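Local coordinates for serine protease pet (Escherichia coli, PDB 4OM9), which is a secreted autotransporter enterotoxin of enteroaggregative Escherichia coli whose passenger domain carries a serine protease, probably acting on host alpha-fodrin, at residues I93-R106 with T243-F257. Numbering follows the deposited sequence.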
loop_
_atom_site.group_PDB
_atom_site.type_symbol
_atom_site.label_atom_id
_atom_site.label_comp_id
_atom_site.label_asym_id
_atom_site.label_seq_id
_atom_site.Cartn_x
_atom_site.Cartn_y
_atom_site.Cartn_z
ATOM N N ILE A 93 -32.374 18.465 20.229
ATOM C CA ILE A 93 -33.665 18.425 20.901
ATOM C C ILE A 93 -33.625 19.181 22.216
ATOM O O ILE A 93 -34.633 19.315 22.881
ATOM C CB ILE A 93 -34.166 16.958 21.140
ATOM C CG1 ILE A 93 -33.128 16.130 21.902
ATOM C CG2 ILE A 93 -34.532 16.320 19.827
ATOM C CD1 ILE A 93 -33.415 16.018 23.391
ATOM N N ASN A 94 -32.451 19.685 22.576
ATOM C CA ASN A 94 -32.331 20.593 23.716
ATOM C C ASN A 94 -31.015 21.346 23.642
ATOM O O ASN A 94 -30.094 20.967 22.882
ATOM C CB ASN A 94 -32.424 19.834 25.041
ATOM C CG ASN A 94 -33.005 20.693 26.181
ATOM O OD1 ASN A 94 -32.854 21.916 26.200
ATOM N ND2 ASN A 94 -33.644 20.041 27.138
ATOM N N ARG A 95 -30.920 22.411 24.429
ATOM C CA ARG A 95 -29.695 23.200 24.474
ATOM C C ARG A 95 -29.687 24.188 25.626
ATOM O O ARG A 95 -30.728 24.489 26.225
ATOM C CB ARG A 95 -29.474 23.959 23.157
ATOM C CG ARG A 95 -30.579 24.938 22.795
ATOM C CD ARG A 95 -30.100 25.948 21.751
ATOM N NE ARG A 95 -31.138 26.948 21.514
ATOM C CZ ARG A 95 -30.969 28.092 20.858
ATOM N NH1 ARG A 95 -29.784 28.421 20.345
ATOM N NH2 ARG A 95 -32.001 28.911 20.715
ATOM N N MET A 96 -28.484 24.646 25.948
ATOM C CA MET A 96 -28.281 25.744 26.868
ATOM C C MET A 96 -27.365 26.772 26.202
ATOM O O MET A 96 -26.523 26.459 25.353
ATOM C CB MET A 96 -27.701 25.267 28.205
ATOM C CG MET A 96 -28.748 24.915 29.259
ATOM S SD MET A 96 -28.038 24.332 30.821
ATOM C CE MET A 96 -27.159 25.780 31.332
ATOM N N THR A 97 -27.538 28.007 26.627
ATOM C CA THR A 97 -27.137 29.149 25.852
ATOM C C THR A 97 -26.686 30.210 26.825
ATOM O O THR A 97 -27.238 30.325 27.920
ATOM C CB THR A 97 -28.302 29.615 24.959
ATOM O OG1 THR A 97 -28.063 29.176 23.610
ATOM C CG2 THR A 97 -28.501 31.103 25.016
ATOM N N THR A 98 -25.652 30.950 26.439
ATOM C CA THR A 98 -24.958 31.823 27.361
ATOM C C THR A 98 -24.864 33.209 26.740
ATOM O O THR A 98 -24.855 33.326 25.515
ATOM C CB THR A 98 -23.564 31.235 27.678
ATOM O OG1 THR A 98 -23.364 31.145 29.092
ATOM C CG2 THR A 98 -22.443 32.026 27.025
ATOM N N GLY A 99 -24.821 34.254 27.566
ATOM C CA GLY A 99 -24.742 35.625 27.081
ATOM C C GLY A 99 -23.566 35.867 26.133
ATOM O O GLY A 99 -23.605 36.740 25.260
ATOM N N ASN A 100 -22.515 35.079 26.305
ATOM C CA ASN A 100 -21.360 35.133 25.431
ATOM C C ASN A 100 -21.553 34.313 24.130
ATOM O O ASN A 100 -20.579 34.102 23.389
ATOM C CB ASN A 100 -20.120 34.640 26.188
ATOM C CG ASN A 100 -18.818 35.247 25.658
ATOM O OD1 ASN A 100 -18.760 36.428 25.280
ATOM N ND2 ASN A 100 -17.766 34.433 25.642
ATOM N N ASP A 101 -22.796 33.858 23.889
ATOM C CA ASP A 101 -23.232 33.262 22.608
ATOM C C ASP A 101 -22.841 31.787 22.533
ATOM O O ASP A 101 -22.833 31.170 21.462
ATOM C CB ASP A 101 -22.661 34.054 21.411
ATOM C CG ASP A 101 -23.196 33.588 20.056
ATOM O OD1 ASP A 101 -24.347 33.126 19.973
ATOM O OD2 ASP A 101 -22.450 33.699 19.052
ATOM N N PHE A 102 -22.541 31.208 23.689
ATOM C CA PHE A 102 -22.163 29.812 23.728
ATOM C C PHE A 102 -23.414 28.937 23.646
ATOM O O PHE A 102 -24.466 29.287 24.191
ATOM C CB PHE A 102 -21.362 29.504 24.991
ATOM C CG PHE A 102 -21.038 28.054 25.150
ATOM C CD1 PHE A 102 -20.016 27.469 24.404
ATOM C CD2 PHE A 102 -21.773 27.262 26.027
ATOM C CE1 PHE A 102 -19.718 26.127 24.539
ATOM C CE2 PHE A 102 -21.492 25.906 26.173
ATOM C CZ PHE A 102 -20.468 25.328 25.422
ATOM N N SER A 103 -23.292 27.796 22.967
ATOM C CA SER A 103 -24.387 26.844 22.883
ATOM C C SER A 103 -23.913 25.401 23.004
ATOM O O SER A 103 -23.121 24.935 22.195
ATOM C CB SER A 103 -25.157 27.023 21.578
ATOM O OG SER A 103 -26.235 26.089 21.511
ATOM N N ILE A 104 -24.408 24.709 24.029
ATOM C CA ILE A 104 -24.223 23.266 24.177
ATOM C C ILE A 104 -25.542 22.575 23.845
ATOM O O ILE A 104 -26.613 22.910 24.379
ATOM C CB ILE A 104 -23.740 22.867 25.587
ATOM C CG1 ILE A 104 -23.710 21.346 25.740
ATOM C CG2 ILE A 104 -24.632 23.437 26.636
ATOM C CD1 ILE A 104 -22.714 20.642 24.836
ATOM N N GLN A 105 -25.441 21.622 22.930
ATOM C CA GLN A 105 -26.584 20.992 22.309
ATOM C C GLN A 105 -26.710 19.531 22.718
ATOM O O GLN A 105 -25.701 18.819 22.859
ATOM C CB GLN A 105 -26.480 21.069 20.780
ATOM C CG GLN A 105 -26.567 22.460 20.159
ATOM C CD GLN A 105 -26.354 22.397 18.650
ATOM O OE1 GLN A 105 -25.301 21.963 18.178
ATOM N NE2 GLN A 105 -27.363 22.801 17.890
ATOM N N ARG A 106 -27.958 19.092 22.903
ATOM C CA ARG A 106 -28.267 17.683 23.055
ATOM C C ARG A 106 -28.925 17.204 21.769
ATOM O O ARG A 106 -29.990 17.701 21.384
ATOM C CB ARG A 106 -29.200 17.437 24.257
ATOM C CG ARG A 106 -29.796 16.014 24.331
ATOM C CD ARG A 106 -28.882 15.010 25.063
ATOM N NE ARG A 106 -29.398 13.648 24.942
ATOM C CZ ARG A 106 -29.030 12.604 25.686
ATOM N NH1 ARG A 106 -28.120 12.733 26.642
ATOM N NH2 ARG A 106 -29.586 11.411 25.459
ATOM N N THR A 243 -16.200 32.356 20.537
ATOM C CA THR A 243 -16.790 32.124 21.854
ATOM C C THR A 243 -16.040 30.981 22.513
ATOM O O THR A 243 -16.059 29.868 22.017
ATOM C CB THR A 243 -18.289 31.798 21.758
ATOM O OG1 THR A 243 -18.988 32.966 21.314
ATOM C CG2 THR A 243 -18.851 31.340 23.107
ATOM N N PRO A 244 -15.343 31.269 23.616
ATOM C CA PRO A 244 -14.533 30.267 24.311
ATOM C C PRO A 244 -15.390 29.126 24.813
ATOM O O PRO A 244 -16.453 29.390 25.399
ATOM C CB PRO A 244 -13.927 31.046 25.484
ATOM C CG PRO A 244 -14.045 32.495 25.089
ATOM C CD PRO A 244 -15.313 32.573 24.301
ATOM N N PHE A 245 -14.951 27.888 24.605
ATOM C CA PHE A 245 -15.723 26.739 25.084
ATOM C C PHE A 245 -16.058 26.849 26.567
ATOM O O PHE A 245 -15.197 27.178 27.377
ATOM C CB PHE A 245 -14.981 25.417 24.855
ATOM C CG PHE A 245 -15.607 24.261 25.591
ATOM C CD1 PHE A 245 -16.714 23.617 25.070
ATOM C CD2 PHE A 245 -15.116 23.851 26.822
ATOM C CE1 PHE A 245 -17.309 22.564 25.754
ATOM C CE2 PHE A 245 -15.696 22.805 27.500
ATOM C CZ PHE A 245 -16.796 22.158 26.968
ATOM N N ASP A 246 -17.294 26.520 26.926
ATOM C CA ASP A 246 -17.773 26.748 28.299
ATOM C C ASP A 246 -18.174 25.439 28.994
ATOM O O ASP A 246 -19.256 24.917 28.769
ATOM C CB ASP A 246 -18.945 27.735 28.272
ATOM C CG ASP A 246 -19.566 27.979 29.646
ATOM O OD1 ASP A 246 -19.168 27.370 30.663
ATOM O OD2 ASP A 246 -20.485 28.813 29.701
ATOM N N SER A 247 -17.294 24.966 29.872
ATOM C CA SER A 247 -17.472 23.741 30.640
ATOM C C SER A 247 -18.691 23.721 31.559
ATOM O O SER A 247 -19.458 22.758 31.596
ATOM C CB SER A 247 -16.235 23.506 31.496
ATOM O OG SER A 247 -15.444 22.479 30.944
ATOM N N LYS A 248 -18.817 24.780 32.337
ATOM C CA LYS A 248 -19.865 24.914 33.320
ATOM C C LYS A 248 -21.249 24.792 32.701
ATOM O O LYS A 248 -22.087 24.040 33.188
ATOM C CB LYS A 248 -19.718 26.261 34.029
ATOM C CG LYS A 248 -20.836 26.597 34.990
ATOM C CD LYS A 248 -20.654 28.020 35.521
ATOM C CE LYS A 248 -21.693 28.341 36.570
ATOM N NZ LYS A 248 -23.064 27.969 36.096
ATOM N N THR A 249 -21.496 25.540 31.634
ATOM C CA THR A 249 -22.786 25.493 30.956
ATOM C C THR A 249 -22.962 24.150 30.248
ATOM O O THR A 249 -24.051 23.577 30.230
ATOM C CB THR A 249 -22.921 26.642 29.938
ATOM O OG1 THR A 249 -22.676 27.897 30.592
ATOM C CG2 THR A 249 -24.315 26.651 29.312
ATOM N N THR A 250 -21.877 23.650 29.657
ATOM C CA THR A 250 -21.890 22.327 29.052
ATOM C C THR A 250 -22.309 21.263 30.057
ATOM O O THR A 250 -23.144 20.405 29.763
ATOM C CB THR A 250 -20.511 21.945 28.486
ATOM O OG1 THR A 250 -20.169 22.854 27.434
ATOM C CG2 THR A 250 -20.525 20.505 27.933
ATOM N N ASN A 251 -21.723 21.321 31.247
ATOM C CA ASN A 251 -21.940 20.284 32.238
ATOM C C ASN A 251 -23.321 20.392 32.829
ATOM O O ASN A 251 -23.929 19.391 33.211
ATOM C CB ASN A 251 -20.866 20.343 33.320
ATOM C CG ASN A 251 -19.548 19.757 32.842
ATOM O OD1 ASN A 251 -19.514 19.015 31.851
ATOM N ND2 ASN A 251 -18.464 20.079 33.536
ATOM N N GLU A 252 -23.844 21.602 32.855
ATOM C CA GLU A 252 -25.196 21.785 33.352
ATOM C C GLU A 252 -26.192 21.192 32.362
ATOM O O GLU A 252 -27.153 20.553 32.759
ATOM C CB GLU A 252 -25.480 23.264 33.638
ATOM C CG GLU A 252 -25.063 23.646 35.061
ATOM C CD GLU A 252 -24.774 25.126 35.236
ATOM O OE1 GLU A 252 -25.038 25.907 34.297
ATOM O OE2 GLU A 252 -24.271 25.509 36.318
ATOM N N LEU A 253 -25.955 21.367 31.072
ATOM C CA LEU A 253 -26.859 20.753 30.122
ATOM C C LEU A 253 -26.779 19.240 30.260
ATOM O O LEU A 253 -27.804 18.584 30.263
ATOM C CB LEU A 253 -26.558 21.166 28.684
ATOM C CG LEU A 253 -27.586 20.451 27.801
ATOM C CD1 LEU A 253 -28.953 21.151 27.836
ATOM C CD2 LEU A 253 -27.099 20.218 26.378
ATOM N N LYS A 254 -25.573 18.690 30.410
ATOM C CA LYS A 254 -25.408 17.234 30.508
ATOM C C LYS A 254 -26.080 16.669 31.771
ATOM O O LYS A 254 -26.450 15.500 31.817
ATOM C CB LYS A 254 -23.922 16.841 30.500
ATOM C CG LYS A 254 -23.178 17.013 29.160
ATOM C CD LYS A 254 -21.696 16.649 29.327
ATOM C CE LYS A 254 -20.928 16.673 28.004
ATOM N NZ LYS A 254 -19.646 15.894 28.058
ATOM N N GLN A 255 -26.234 17.500 32.798
ATOM C CA GLN A 255 -26.834 17.032 34.041
ATOM C C GLN A 255 -28.315 16.779 33.855
ATOM O O GLN A 255 -28.901 15.954 34.549
ATOM C CB GLN A 255 -26.601 18.029 35.174
ATOM C CG GLN A 255 -25.390 17.703 36.020
ATOM C CD GLN A 255 -25.502 16.341 36.683
ATOM O OE1 GLN A 255 -26.580 15.943 37.135
ATOM N NE2 GLN A 255 -24.388 15.619 36.745
ATOM N N LEU A 256 -28.913 17.471 32.899
ATOM C CA LEU A 256 -30.330 17.302 32.625
ATOM C C LEU A 256 -30.682 15.894 32.091
ATOM O O LEU A 256 -31.859 15.533 31.989
ATOM C CB LEU A 256 -30.789 18.357 31.624
ATOM C CG LEU A 256 -30.705 19.816 32.079
ATOM C CD1 LEU A 256 -31.295 20.691 31.004
ATOM C CD2 LEU A 256 -31.427 20.025 33.417
ATOM N N PHE A 257 -29.680 15.097 31.751
ATOM C CA PHE A 257 -29.980 13.814 31.125
ATOM C C PHE A 257 -29.423 12.636 31.902
ATOM O O PHE A 257 -29.309 11.536 31.366
ATOM C CB PHE A 257 -29.467 13.809 29.667
ATOM C CG PHE A 257 -30.259 14.723 28.772
ATOM C CD1 PHE A 257 -31.416 14.265 28.139
ATOM C CD2 PHE A 257 -29.904 16.066 28.637
ATOM C CE1 PHE A 257 -32.180 15.108 27.341
ATOM C CE2 PHE A 257 -30.669 16.931 27.846
ATOM C CZ PHE A 257 -31.804 16.451 27.190
HETATM O O HOH W 1 -17.952 31.804 26.530
#
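Phe102 and Asp246 meet where helix 247-255 begins. Asp246 CB sits over the centre of one Phe102 ring face, 3.6 Å from the centroid. The same ring turns its edge to the face of Phe245 in an offset T-shaped pair, planes at 85°. Thr250 OG1 lies near the ring plane, 3.2 Å from Phe102 CZ.

Asp246 is also the N-cap. Its OD1 accepts from Thr249 N, and its OD2 takes the Thr249 hydroxyl, both from above the carboxylate plane. These two bonds fix the carboxylate at the helix start, while CB rests on Phe102. Thr250 N and OG1 reach Asp246 O from opposite faces.

Further along, Leu253 spans both strands on the hairpin face. Its CD2 lies 3.6 Å from Ile104 CG1, while CD1 approaches Met96 CG. The bend at the end of the Met96 chain brings CE to Thr249 CG2, at 3.6 Å.

The guanidinium of Arg106 lies flat on Phe257, planes at 13°, displaced toward the rim as an off-centre cation-pi contact. Arg106 CD is over the ring centre. The bend at chi2 (87°) lays the chain over that face. Asp294 forms a salt bridge with Arg106 NH1.

One direct hydrogen bond joins the segments: Thr243 OG1 donates to Asn100 O at 2.9 Å, in the carbonyl plane. A water links Asn100 ND2 to Pro244 O. Asp101 OD2 is hydrogen-bonded to His229 ND1.

The hairpin 93-106 belongs to the five-stranded antiparallel sheet of the protease domain, beside strand 66-70. Helix 247-255 lies along one hairpin face, roughly parallel to strand 102-106. It leads from strand 239-244 of the second protease sheet to strand 258-262, where the parallel beta-helix begins.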